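Local coordinates for prolyl 4-hydroxylase alpha subunit Fe(2+) 2OG dioxygenase domain-containing protein (Burkholderia ambifaria, PDB 3W20) that probably catalyses the 2-oxoglutarate-dependent oxidation of N-substituted L-amino acids at a metal centre that holds zinc here, at residues A[21-26]-A[235-240]; A[27-32]-A[36-41]. One frame throughout, in Å; residues are numbered along the deposited sequence.

Contact 1: residues A[21-26]-A[235-240]; sequences MTIAAA and GQLTLF
Ile23 and Leu237 meet through different first torsions: CG1 of Ile23 lies beside its backbone N, anti to the carbonyl carbon (chi1 -56°), whereas CG of Leu237 stands anti to the backbone N (chi1 175°). Ile23 starts out alongside the strand rather than at it, and its longer branch makes up the difference, with CD1 reaching CD2 of Leu237 at 3.8 Å. The two side chains cross at about a right angle, so they touch methyl to methyl and not along their lengths. The second torsion of Ile23, -97°, is away from a staggered value, consistent with CD1 being set by the side chains packed around it. One turn on, the bond from CA to CB of Ala26 aims at the strand, and this methyl lies 4.1 Å from CD1 of Leu239. A small residue suits a helix face turned to a sheet, while leucines on alternate strand positions supply the branched ends that reach it. The helix begins just here: Thr22 is its N-cap, its OG1 accepting from Ala25 N at 2.9 Å, and a threonine hydroxyl is well placed to satisfy an amide of the first turn. All four touching residues are buried, and the contact is purely apolar. It sets the first turn of helix 23-31 against strand 236-241 of the sheet, with Ile42 against both Ile23 and Leu237, Leu115 and Ala119 of helix 111-120 also packing on Ile23, and Phe116 of that helix reaching Leu239.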
HETATM    1  N   MSE A  21      37.732  -3.916   7.434  1.00 24.24           N
HETATM    2  CA  MSE A  21      36.733  -4.985   7.305  1.00 24.05           C
HETATM    3  C   MSE A  21      35.935  -4.794   6.081  1.00 21.97           C
HETATM    4  O   MSE A  21      35.750  -3.647   5.619  1.00 25.67           O
HETATM    5  CB  MSE A  21      35.608  -4.996   8.379  1.00 25.53           C
HETATM    6  CG  MSE A  21      36.160  -4.428   9.640  1.00 27.94           C
HETATM    7 SE   MSE A  21      34.733  -4.634  10.972  1.00 30.74          SE
HETATM    8  CE  MSE A  21      34.466  -6.542  10.970  1.00 25.41           C
ATOM      9  N   THR A  22      35.377  -5.879   5.570  1.00 20.91           N
ATOM     10  CA  THR A  22      34.372  -5.733   4.500  1.00 19.44           C
ATOM     11  C   THR A  22      33.066  -5.303   5.124  1.00 18.78           C
ATOM     12  O   THR A  22      32.854  -5.468   6.351  1.00 17.79           O
ATOM     13  CB  THR A  22      34.093  -7.046   3.760  1.00 18.28           C
ATOM     14  OG1 THR A  22      33.638  -8.059   4.684  1.00 19.23           O
ATOM     15  CG2 THR A  22      35.344  -7.557   3.072  1.00 18.84           C
ATOM     16  N   ILE A  23      32.163  -4.758   4.291  1.00 19.07           N
ATOM     17  CA  ILE A  23      30.779  -4.537   4.758  1.00 19.36           C
ATOM     18  C   ILE A  23      30.130  -5.829   5.299  1.00 17.38           C
ATOM     19  O   ILE A  23      29.496  -5.801   6.354  1.00 15.63           O
ATOM     20  CB  ILE A  23      29.879  -4.000   3.577  1.00 20.13           C
ATOM     21  CG1 ILE A  23      30.527  -2.734   3.026  1.00 27.25           C
ATOM     22  CG2 ILE A  23      28.399  -3.857   4.031  1.00 18.16           C
ATOM     23  CD1 ILE A  23      29.981  -1.444   3.550  1.00 25.49           C
ATOM     24  N   ALA A  24      30.266  -6.964   4.584  1.00 17.78           N
ATOM     25  CA  ALA A  24      29.615  -8.203   5.046  1.00 17.49           C
ATOM     26  C   ALA A  24      30.202  -8.612   6.382  1.00 17.46           C
ATOM     27  O   ALA A  24      29.434  -9.100   7.233  1.00 19.04           O
ATOM     28  CB  ALA A  24      29.778  -9.362   4.050  1.00 18.41           C
ATOM     29  N   ALA A  25      31.528  -8.376   6.617  1.00 16.36           N
ATOM     30  CA  ALA A  25      32.050  -8.786   7.886  1.00 16.10           C
ATOM     31  C   ALA A  25      31.523  -7.923   9.053  1.00 17.34           C
ATOM     32  O   ALA A  25      31.244  -8.438  10.121  1.00 17.46           O
ATOM     33  CB  ALA A  25      33.599  -8.886   7.876  1.00 17.57           C
ATOM     34  N   ALA A  26      31.423  -6.618   8.832  1.00 17.22           N
ATOM     35  CA  ALA A  26      30.928  -5.676   9.841  1.00 16.50           C
ATOM     36  C   ALA A  26      29.455  -6.027  10.177  1.00 15.75           C
ATOM     37  O   ALA A  26      29.095  -6.155  11.353  1.00 16.51           O
ATOM     38  CB  ALA A  26      30.988  -4.261   9.321  1.00 15.88           C
ATOM     39  N   GLY A 235      31.399  10.748   4.651  1.00 21.37           N
ATOM     40  CA  GLY A 235      32.043   9.627   3.972  1.00 20.40           C
ATOM     41  C   GLY A 235      31.985   8.387   4.870  1.00 20.40           C
ATOM     42  O   GLY A 235      32.255   7.277   4.419  1.00 22.39           O
ATOM     43  N   GLN A 236      31.625   8.581   6.135  1.00 19.40           N
ATOM     44  CA  GLN A 236      31.527   7.424   7.093  1.00 17.38           C
ATOM     45  C   GLN A 236      30.128   6.775   7.084  1.00 15.46           C
ATOM     46  O   GLN A 236      29.127   7.465   7.063  1.00 17.66           O
ATOM     47  CB  GLN A 236      32.000   7.768   8.525  1.00 19.67           C
ATOM     48  CG  GLN A 236      33.471   8.206   8.610  1.00 20.29           C
ATOM     49  CD  GLN A 236      33.902   8.447  10.066  1.00 17.63           C
ATOM     50  OE1 GLN A 236      33.194   9.069  10.848  1.00 21.07           O
ATOM     51  NE2 GLN A 236      35.042   7.889  10.429  1.00 24.25           N
ATOM     52  N   LEU A 237      30.118   5.439   7.138  1.00 15.16           N
ATOM     53  CA  LEU A 237      28.872   4.665   7.240  1.00 15.66           C
ATOM     54  C   LEU A 237      28.823   4.200   8.694  1.00 14.65           C
ATOM     55  O   LEU A 237      29.771   3.589   9.171  1.00 15.91           O
ATOM     56  CB  LEU A 237      29.005   3.428   6.375  1.00 15.27           C
ATOM     57  CG  LEU A 237      27.830   2.423   6.462  1.00 16.36           C
ATOM     58  CD1 LEU A 237      26.475   3.024   6.010  1.00 21.16           C
ATOM     59  CD2 LEU A 237      28.225   1.223   5.577  1.00 18.53           C
ATOM     60  N   THR A 238      27.702   4.471   9.354  1.00 14.67           N
ATOM     61  CA  THR A 238      27.522   4.029  10.712  1.00 14.09           C
ATOM     62  C   THR A 238      26.489   2.868  10.706  1.00 14.17           C
ATOM     63  O   THR A 238      25.391   3.077  10.184  1.00 15.14           O
ATOM     64  CB  THR A 238      26.978   5.183  11.522  1.00 14.78           C
ATOM     65  OG1 THR A 238      27.995   6.200  11.524  1.00 15.94           O
ATOM     66  CG2 THR A 238      26.817   4.789  13.002  1.00 13.92           C
ATOM     67  N   LEU A 239      26.862   1.729  11.282  1.00 15.34           N
ATOM     68  CA  LEU A 239      26.015   0.538  11.329  1.00 13.98           C
ATOM     69  C   LEU A 239      25.819   0.241  12.823  1.00 13.83           C
ATOM     70  O   LEU A 239      26.810   0.309  13.606  1.00 15.79           O
ATOM     71  CB  LEU A 239      26.710  -0.591  10.660  1.00 16.25           C
ATOM     72  CG  LEU A 239      27.068  -0.372   9.173  1.00 17.72           C
ATOM     73  CD1 LEU A 239      28.015  -1.481   8.785  1.00 18.01           C
ATOM     74  CD2 LEU A 239      25.729  -0.536   8.468  1.00 18.45           C
ATOM     75  N   PHE A 240      24.569   0.119  13.280  1.00 12.85           N
ATOM     76  CA  PHE A 240      24.381  -0.082  14.668  1.00 12.54           C
ATOM     77  C   PHE A 240      23.142  -0.896  14.973  1.00 12.71           C
ATOM     78  O   PHE A 240      22.247  -1.036  14.119  1.00 13.11           O
ATOM     79  CB  PHE A 240      24.210   1.272  15.442  1.00 12.24           C
ATOM     80  CG  PHE A 240      23.021   2.083  14.999  1.00 14.78           C
ATOM     81  CD1 PHE A 240      21.889   2.225  15.821  1.00 14.47           C
ATOM     82  CD2 PHE A 240      23.058   2.770  13.773  1.00 15.87           C
ATOM     83  CE1 PHE A 240      20.780   2.992  15.372  1.00 15.85           C
ATOM     84  CE2 PHE A 240      21.960   3.523  13.326  1.00 15.15           C
ATOM     85  CZ  PHE A 240      20.840   3.663  14.127  1.00 15.87           C
TER

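Contact 2: residues A[27-32]-A[36-41]; sequences IHALDA and DAIVMD
Leu30 leaves the helix with its CB set to one side of the strand rather than aimed at it, and the torsions then bring its end across to Ile38 and Asp36. With CG anti to the carbonyl carbon (chi1 -72°), the fork comes down over the isoleucine: CG is 3.9 Å from Ile38 CD1. From there the branches part. CD1 stays on the isoleucine, 4.0 Å from its CD1 and 4.1 Å from its CG1, and CD2 goes to the backbone at the start of the strand, 3.8 Å from Asp36 O. The same methyl also comes near Ala37 N, so it rests against the peptide that joins the two residues. Leucine suits this place because one tip can serve a side chain and the other a backbone. Helix 27-31 and the strand that follows it, 37-41, run antiparallel, joined by a short loop, their axes 9.0 Å apart and their directions 170° from each other; the helix lies on one face of the sheet of a double-stranded beta-helix fold. Asp36 and Ala37 both stand opposite Met10, forming a classic beta bulge where the strand begins. Asp36 turns its CB away from the helix, and its carboxylate is held by a salt bridge to Arg11 and a hydrogen bond from Phe12 N. Ile38, by contrast, turns its CB toward the helix, and its extended chain (chi2 -178°) runs counter to Leu30, the two lying side by side. Its CD1 also lies 4.4 Å from CB of Ala29, whose small methyl is consistent with the helix lying over the isoleucine.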
ATOM      1  N   ILE A  27      28.687  -6.283   9.129  1.00 15.72           N
ATOM      2  CA  ILE A  27      27.246  -6.632   9.294  1.00 17.17           C
ATOM      3  C   ILE A  27      27.192  -7.999  10.052  1.00 17.87           C
ATOM      4  O   ILE A  27      26.402  -8.185  10.997  1.00 15.95           O
ATOM      5  CB  ILE A  27      26.513  -6.713   7.945  1.00 17.18           C
ATOM      6  CG1 ILE A  27      26.354  -5.344   7.280  1.00 18.08           C
ATOM      7  CG2 ILE A  27      25.185  -7.485   8.025  1.00 17.96           C
ATOM      8  CD1 ILE A  27      25.459  -4.381   8.095  1.00 17.10           C
ATOM      9  N   HIS A  28      28.013  -8.962   9.669  1.00 17.20           N
ATOM     10  CA  HIS A  28      28.030 -10.254  10.452  1.00 18.48           C
ATOM     11  C   HIS A  28      28.377 -10.065  11.922  1.00 18.06           C
ATOM     12  O   HIS A  28      27.826 -10.804  12.808  1.00 19.21           O
ATOM     13  CB  HIS A  28      29.023 -11.235   9.788  1.00 23.08           C
ATOM     14  CG  HIS A  28      29.193 -12.552  10.526  1.00 27.85           C
ATOM     15  ND1 HIS A  28      29.985 -12.687  11.623  1.00 35.26           N
ATOM     16  CD2 HIS A  28      28.648 -13.818  10.282  1.00 36.76           C
ATOM     17  CE1 HIS A  28      29.910 -13.956  12.080  1.00 33.02           C
ATOM     18  NE2 HIS A  28      29.137 -14.658  11.234  1.00 32.80           N
ATOM     19  N   ALA A  29      29.340  -9.173  12.231  1.00 17.41           N
ATOM     20  CA  ALA A  29      29.712  -8.983  13.620  1.00 17.19           C
ATOM     21  C   ALA A  29      28.527  -8.410  14.359  1.00 15.22           C
ATOM     22  O   ALA A  29      28.268  -8.805  15.488  1.00 15.76           O
ATOM     23  CB  ALA A  29      30.997  -8.128  13.787  1.00 18.34           C
ATOM     24  N   LEU A  30      27.799  -7.483  13.722  1.00 14.14           N
ATOM     25  CA  LEU A  30      26.656  -6.898  14.432  1.00 15.32           C
ATOM     26  C   LEU A  30      25.579  -7.972  14.650  1.00 15.25           C
ATOM     27  O   LEU A  30      24.922  -8.038  15.702  1.00 15.22           O
ATOM     28  CB  LEU A  30      26.104  -5.705  13.666  1.00 13.41           C
ATOM     29  CG  LEU A  30      27.089  -4.517  13.792  1.00 12.63           C
ATOM     30  CD1 LEU A  30      26.886  -3.566  12.610  1.00 14.32           C
ATOM     31  CD2 LEU A  30      26.743  -3.795  15.062  1.00 14.01           C
ATOM     32  N   ASP A  31      25.373  -8.778  13.613  1.00 15.93           N
ATOM     33  CA  ASP A  31      24.230  -9.730  13.667  1.00 15.73           C
ATOM     34  C   ASP A  31      24.591 -10.804  14.687  1.00 16.71           C
ATOM     35  O   ASP A  31      23.699 -11.439  15.241  1.00 16.59           O
ATOM     36  CB  ASP A  31      24.115 -10.344  12.295  1.00 16.02           C
ATOM     37  CG  ASP A  31      22.859 -11.151  12.107  1.00 18.89           C
ATOM     38  OD1 ASP A  31      21.759 -10.732  12.419  1.00 16.97           O
ATOM     39  OD2 ASP A  31      23.037 -12.314  11.702  1.00 21.20           O
ATOM     40  N   ALA A  32      25.896 -11.041  14.873  1.00 17.30           N
ATOM     41  CA  ALA A  32      26.347 -11.969  15.909  1.00 19.88           C
ATOM     42  C   ALA A  32      26.335 -11.380  17.316  1.00 17.28           C
ATOM     43  O   ALA A  32      26.784 -12.018  18.291  1.00 17.09           O
ATOM     44  CB  ALA A  32      27.765 -12.475  15.571  1.00 19.76           C
ATOM     45  N   ASP A  36      28.177  -3.241  19.203  1.00 14.72           N
ATOM     46  CA  ASP A  36      26.974  -2.476  19.255  1.00 15.35           C
ATOM     47  C   ASP A  36      26.886  -1.469  18.085  1.00 14.36           C
ATOM     48  O   ASP A  36      25.815  -1.155  17.614  1.00 13.53           O
ATOM     49  CB  ASP A  36      26.925  -1.820  20.625  1.00 14.45           C
ATOM     50  CG  ASP A  36      26.971  -2.848  21.730  1.00 19.13           C
ATOM     51  OD1 ASP A  36      26.085  -3.713  21.711  1.00 19.48           O
ATOM     52  OD2 ASP A  36      27.966  -2.913  22.498  1.00 18.72           O
ATOM     53  N   ALA A  37      28.008  -0.924  17.680  1.00 14.20           N
ATOM     54  CA  ALA A  37      28.089  -0.046  16.515  1.00 14.11           C
ATOM     55  C   ALA A  37      29.404  -0.204  15.825  1.00 14.52           C
ATOM     56  O   ALA A  37      30.426  -0.563  16.434  1.00 17.83           O
ATOM     57  CB  ALA A  37      27.873   1.428  16.901  1.00 14.72           C
ATOM     58  N   ILE A  38      29.389   0.046  14.543  1.00 14.89           N
ATOM     59  CA  ILE A  38      30.598   0.014  13.684  1.00 13.52           C
ATOM     60  C   ILE A  38      30.532   1.237  12.790  1.00 15.19           C
ATOM     61  O   ILE A  38      29.503   1.523  12.101  1.00 15.50           O
ATOM     62  CB  ILE A  38      30.684  -1.245  12.849  1.00 13.78           C
ATOM     63  CG1 ILE A  38      30.708  -2.480  13.786  1.00 13.28           C
ATOM     64  CG2 ILE A  38      32.039  -1.284  12.059  1.00 16.15           C
ATOM     65  CD1 ILE A  38      30.857  -3.823  13.013  1.00 13.72           C
ATOM     66  N   VAL A  39      31.648   1.972  12.771  1.00 15.89           N
ATOM     67  CA  VAL A  39      31.746   3.131  11.878  1.00 15.83           C
ATOM     68  C   VAL A  39      32.830   2.903  10.832  1.00 15.36           C
ATOM     69  O   VAL A  39      33.977   2.593  11.188  1.00 19.74           O
ATOM     70  CB  VAL A  39      32.037   4.422  12.651  1.00 14.78           C
ATOM     71  CG1 VAL A  39      32.142   5.566  11.624  1.00 17.50           C
ATOM     72  CG2 VAL A  39      30.893   4.729  13.632  1.00 13.93           C
HETATM   73  N   MSE A  40      32.501   3.021   9.539  1.00 16.46           N
HETATM   74  CA  MSE A  40      33.417   2.617   8.460  1.00 16.03           C
HETATM   75  C   MSE A  40      33.648   3.771   7.471  1.00 18.95           C
HETATM   76  O   MSE A  40      32.752   4.512   7.149  1.00 18.62           O
HETATM   77  CB  MSE A  40      32.741   1.462   7.636  1.00 17.76           C
HETATM   78  CG  MSE A  40      32.245   0.353   8.569  1.00 18.54           C
HETATM   79 SE   MSE A  40      31.525  -1.123   7.446  1.00 21.74          SE
HETATM   80  CE  MSE A  40      33.182  -1.609   6.546  1.00 17.75           C
ATOM     81  N   ASP A  41      34.889   3.919   6.997  1.00 18.80           N
ATOM     82  CA  ASP A  41      35.252   4.969   6.057  1.00 21.60           C
ATOM     83  C   ASP A  41      35.024   4.438   4.657  1.00 20.91           C
ATOM     84  O   ASP A  41      35.814   3.700   4.113  1.00 23.64           O
ATOM     85  CB  ASP A  41      36.730   5.335   6.233  1.00 23.59           C
ATOM     86  CG  ASP A  41      37.015   6.012   7.535  1.00 27.83           C
ATOM     87  OD1 ASP A  41      36.124   6.164   8.390  1.00 24.82           O
ATOM     88  OD2 ASP A  41      38.169   6.423   7.730  1.00 25.32           O
TER

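From the N terminus the chain runs through strands 4-10 and 17-22, then enters helix 23-31 and turns back at once as strand 37-41; contact 2 closes this short loop of three residues. Contact 1 waits until strand 236-241, some two hundred residues later, so its long loop encloses contact 2 and also takes in helix 111-120. Both contacts use one helix, the first turn in contact 1 and the later turns in contact 2. Their strands are antiparallel neighbours in one sheet, joined by probable hydrogen bonds, Ile38 N to Leu239 O and Leu237 N to Met40 O. An N-terminal helix and strand are thereby tied to the C-terminal part of the fold.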